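Local coordinates for thiosulfate sulfurtransferase (Pseudomonas aeruginosa, PDB 1YT8), which probably transfers sulfur from thiosulfate to cyanide, as rhodaneses do, and is built from four rhodanese-like domains in a single chain, at residues N45-L48 and S49-E52; A79-R82 and L83-L86. All blocks are in the same frame, centred on the assembly; numbering follows the deposited sequence.

How the contacts relate
Both contacts are local and belong to the same rhodanese-like domain, with contact 1 closing before contact 2 opens along the chain; their centres lie about 12 Å apart. Contact 1 is the turn that carries the chain from strand 44-45 into helix 51-58, and contact 2 is the last two turns of helix 75-85. They meet through packing: Leu48 CD1 lies 3.6 Å from Ala79 CA, Leu51 CD2 approaches Ala79 O at 3.9 Å, and the carboxylate atom Glu52 OE2 is 3.8 Å from Arg82 CD. Neither supplies a residue to the sulfite pocket, which is formed by Cys193 to Arg198 and Gln312.

Contact 1. Residues N45-L48 and S49-E52; sequences NLPL and SRLE
The carbonyl O of Leu48 is gripped twice: Leu51 N donates to it over 3.2 Å in a nearly straight bond (169°), and a water gives it a hydrogen at 2.7 Å. The same water donates to Glu52 OE1 at 3.0 Å, tying the carboxylate to the turn, while Arg417 takes that oxygen in a salt bridge. One residue earlier, Arg50 N binds Pro47 O at 2.8 Å, from above the carbonyl plane. These two successive i to i+3 bonds wind the chain into the start of a helix, and proline, which has no N-H to offer, suits the place before it. Pro47 CG lies over one face of the Arg50 guanidinium, offset toward its rim, 3.6 Å from NH1; with CG held between its own backbone N and carbonyl carbon (chi1 56°), the straight arginine chain runs back past Pro47. Branched leucines fill the buried side: Leu46 CD2 meets Leu51 CD1 at 3.6 Å, the two side chains crossing at about a right angle. Ser49, small enough for a buried bend, gives its hydroxyl a partner in Glu31. Leu46 continues onto Ile55 of helix 51-58 and Leu48 onto Leu75 of helix 75-85, while backbone bonds join Leu46 to Asp28 of the neighbouring strand 25-28.

Contact 2. Residues A79-R82 and L83-L86; sequences AAQR and LHDL. Unlike the reference sequence in segment 83-86: His84 (reference Leu).
Leu83 sits directly against the turn before it, its CG 3.2 Å from Ala79 O, the same oxygen that accepts a hydrogen bond from Leu83 N at 3.0 Å. With chi1 at -72°, its CG lies beside the backbone N, which brings the branch back over that carbonyl. This is the tightly packed side: Leu83 also fills space against Ile66 and Val68 of one strand and Leu51 and Ile55 of helix 51-58, while the small methyl of Ala80 lets the helix settle close to Val91 and Leu93. Helix 75-85 is the crossover of a beta-alpha-beta unit between strands 66-69 and 91-94, part of the parallel sheet of the rhodanese fold. On the solvent side Gln81 and Asp85 form a polar pair suited to exposure. Gln81, bent at chi2 (61°), turns its amide along the helix so that NE2 donates to Asp85 OD2 at 3.0 Å. The bond is nearly straight and lies in the amide plane, but meets the carboxylate from above its own plane. At the helix end the bonding slackens: Leu86 N reaches Arg82 O at 2.9 Å, but the bond is weak, while the extended Arg82 side chain carries NH2 to a salt bridge with Glu449.

Contact 1. Residues N45-L48 and S49-E52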
loop_
_atom_site.group_PDB
_atom_site.type_symbol
_atom_site.label_atom_id
_atom_site.label_comp_id
_atom_site.label_asym_id
_atom_site.label_seq_id
_atom_site.Cartn_x
_atom_site.Cartn_y
_atom_site.Cartn_z
ATOM N N ASN A 45 -9.368 -1.745 -0.367
ATOM C CA ASN A 45 -9.875 -1.190 0.877
ATOM C C ASN A 45 -9.706 0.322 0.940
ATOM O O ASN A 45 -8.591 0.834 0.909
ATOM C CB ASN A 45 -9.174 -1.847 2.073
ATOM C CG ASN A 45 -9.709 -1.362 3.413
ATOM O OD1 ASN A 45 -10.916 -1.172 3.587
ATOM N ND2 ASN A 45 -8.815 -1.186 4.374
ATOM N N LEU A 46 -10.824 1.033 0.996
ATOM C CA LEU A 46 -10.796 2.483 1.125
ATOM C C LEU A 46 -11.832 2.818 2.187
ATOM O O LEU A 46 -12.993 3.093 1.888
ATOM C CB LEU A 46 -11.126 3.185 -0.199
ATOM C CG LEU A 46 -11.163 4.721 -0.102
ATOM C CD1 LEU A 46 -9.973 5.227 0.701
ATOM C CD2 LEU A 46 -11.178 5.335 -1.500
ATOM N N PRO A 47 -11.417 2.766 3.458
ATOM C CA PRO A 47 -12.285 3.056 4.602
ATOM C C PRO A 47 -13.069 4.352 4.444
ATOM O O PRO A 47 -12.514 5.383 4.058
ATOM C CB PRO A 47 -11.303 3.122 5.765
ATOM C CG PRO A 47 -10.238 2.129 5.355
ATOM C CD PRO A 47 -10.038 2.493 3.905
ATOM N N LEU A 48 -14.364 4.289 4.737
ATOM C CA LEU A 48 -15.217 5.464 4.660
ATOM C C LEU A 48 -14.518 6.607 5.399
ATOM O O LEU A 48 -14.576 7.759 4.978
ATOM C CB LEU A 48 -16.571 5.180 5.318
ATOM C CG LEU A 48 -17.561 6.349 5.385
ATOM C CD1 LEU A 48 -18.077 6.681 3.991
ATOM C CD2 LEU A 48 -18.718 5.974 6.302
ATOM N N SER A 49 -13.843 6.268 6.492
ATOM C CA SER A 49 -13.132 7.258 7.304
ATOM C C SER A 49 -12.170 8.166 6.538
ATOM O O SER A 49 -11.987 9.330 6.915
ATOM C CB SER A 49 -12.373 6.561 8.436
ATOM O OG SER A 49 -13.268 6.005 9.378
ATOM N N ARG A 50 -11.546 7.650 5.482
ATOM C CA ARG A 50 -10.615 8.457 4.696
ATOM C C ARG A 50 -10.915 8.455 3.196
ATOM O O ARG A 50 -10.040 8.727 2.370
ATOM C CB ARG A 50 -9.167 8.004 4.948
ATOM C CG ARG A 50 -8.866 6.529 4.676
ATOM C CD ARG A 50 -7.366 6.267 4.848
ATOM N NE ARG A 50 -6.968 4.876 4.613
ATOM C CZ ARG A 50 -7.080 3.890 5.501
ATOM N NH1 ARG A 50 -7.587 4.121 6.707
ATOM N NH2 ARG A 50 -6.664 2.668 5.193
ATOM N N LEU A 51 -12.165 8.162 2.857
ATOM C CA LEU A 51 -12.617 8.116 1.468
ATOM C C LEU A 51 -12.230 9.352 0.651
ATOM O O LEU A 51 -11.623 9.236 -0.412
ATOM C CB LEU A 51 -14.140 7.934 1.433
ATOM C CG LEU A 51 -14.848 7.899 0.072
ATOM C CD1 LEU A 51 -14.421 6.667 -0.699
ATOM C CD2 LEU A 51 -16.354 7.886 0.276
ATOM N N GLU A 52 -12.570 10.534 1.152
ATOM C CA GLU A 52 -12.277 11.776 0.438
ATOM C C GLU A 52 -10.798 12.086 0.229
ATOM O O GLU A 52 -10.440 12.797 -0.706
ATOM C CB GLU A 52 -12.937 12.964 1.148
ATOM C CG GLU A 52 -14.451 12.866 1.235
ATOM C CD GLU A 52 -14.935 12.291 2.552
ATOM O OE1 GLU A 52 -14.245 11.418 3.125
ATOM O OE2 GLU A 52 -16.022 12.709 3.008
HETATM O O HOH W 1 -16.343 9.469 3.939
#

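Contact 2. Residues A79-R82 and L83-L86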
loop_
_atom_site.group_PDB
_atom_site.type_symbol
_atom_site.label_atom_id
_atom_site.label_comp_id
_atom_site.label_asym_id
_atom_site.label_seq_id
_atom_site.Cartn_x
_atom_site.Cartn_y
_atom_site.Cartn_z
ATOM N N ALA A 79 -21.093 5.894 1.972
ATOM C CA ALA A 79 -19.987 6.027 1.036
ATOM C C ALA A 79 -20.513 6.329 -0.367
ATOM O O ALA A 79 -19.987 7.198 -1.063
ATOM C CB ALA A 79 -19.166 4.746 1.023
ATOM N N ALA A 80 -21.555 5.613 -0.774
ATOM C CA ALA A 80 -22.145 5.806 -2.097
ATOM C C ALA A 80 -22.632 7.236 -2.300
ATOM O O ALA A 80 -22.420 7.825 -3.359
ATOM C CB ALA A 80 -23.298 4.828 -2.303
ATOM N N GLN A 81 -23.285 7.790 -1.280
ATOM C CA GLN A 81 -23.803 9.153 -1.351
ATOM C C GLN A 81 -22.684 10.184 -1.449
ATOM O O GLN A 81 -22.751 11.117 -2.249
ATOM C CB GLN A 81 -24.661 9.462 -0.120
ATOM C CG GLN A 81 -25.302 10.845 -0.140
ATOM C CD GLN A 81 -26.246 11.029 -1.317
ATOM O OE1 GLN A 81 -27.151 10.220 -1.531
ATOM N NE2 GLN A 81 -26.042 12.096 -2.086
ATOM N N ARG A 82 -21.656 10.025 -0.624
ATOM C CA ARG A 82 -20.550 10.965 -0.642
ATOM C C ARG A 82 -19.845 10.924 -1.982
ATOM O O ARG A 82 -19.389 11.948 -2.482
ATOM C CB ARG A 82 -19.583 10.664 0.500
ATOM C CG ARG A 82 -20.182 11.055 1.840
ATOM C CD ARG A 82 -19.300 10.707 3.021
ATOM N NE ARG A 82 -19.945 11.105 4.270
ATOM C CZ ARG A 82 -19.497 10.798 5.481
ATOM N NH1 ARG A 82 -18.387 10.081 5.622
ATOM N NH2 ARG A 82 -20.166 11.204 6.553
ATOM N N LEU A 83 -19.766 9.739 -2.578
ATOM C CA LEU A 83 -19.122 9.621 -3.884
ATOM C C LEU A 83 -19.971 10.348 -4.923
ATOM O O LEU A 83 -19.441 11.019 -5.803
ATOM C CB LEU A 83 -18.945 8.154 -4.267
ATOM C CG LEU A 83 -17.873 7.396 -3.484
ATOM C CD1 LEU A 83 -18.007 5.886 -3.700
ATOM C CD2 LEU A 83 -16.509 7.880 -3.945
ATOM N N HIS A 84 -21.284 10.229 -4.836
ATOM C CA HIS A 84 -22.120 10.925 -5.792
ATOM C C HIS A 84 -21.907 12.428 -5.683
ATOM O O HIS A 84 -21.755 13.128 -6.680
ATOM C CB HIS A 84 -23.588 10.573 -5.553
ATOM C CG HIS A 84 -24.537 11.354 -6.427
ATOM N ND1 HIS A 84 -24.861 10.965 -7.709
ATOM C CD2 HIS A 84 -25.119 12.566 -6.253
ATOM C CE1 HIS A 84 -25.595 11.901 -8.291
ATOM N NE2 HIS A 84 -25.766 12.886 -7.425
ATOM N N ASP A 85 -21.890 12.912 -4.451
ATOM C CA ASP A 85 -21.670 14.327 -4.186
ATOM C C ASP A 85 -20.265 14.809 -4.580
ATOM O O ASP A 85 -20.040 16.004 -4.785
ATOM C CB ASP A 85 -21.951 14.619 -2.713
ATOM C CG ASP A 85 -23.405 14.361 -2.348
ATOM O OD1 ASP A 85 -24.296 14.694 -3.161
ATOM O OD2 ASP A 85 -23.670 13.824 -1.257
ATOM N N LEU A 86 -19.321 13.878 -4.691
ATOM C CA LEU A 86 -17.962 14.241 -5.097
ATOM C C LEU A 86 -17.836 14.265 -6.617
ATOM O O LEU A 86 -16.789 14.621 -7.159
ATOM C CB LEU A 86 -16.926 13.273 -4.507
ATOM C CG LEU A 86 -16.688 13.414 -2.999
ATOM C CD1 LEU A 86 -15.755 12.321 -2.516
ATOM C CD2 LEU A 86 -16.116 14.791 -2.702
#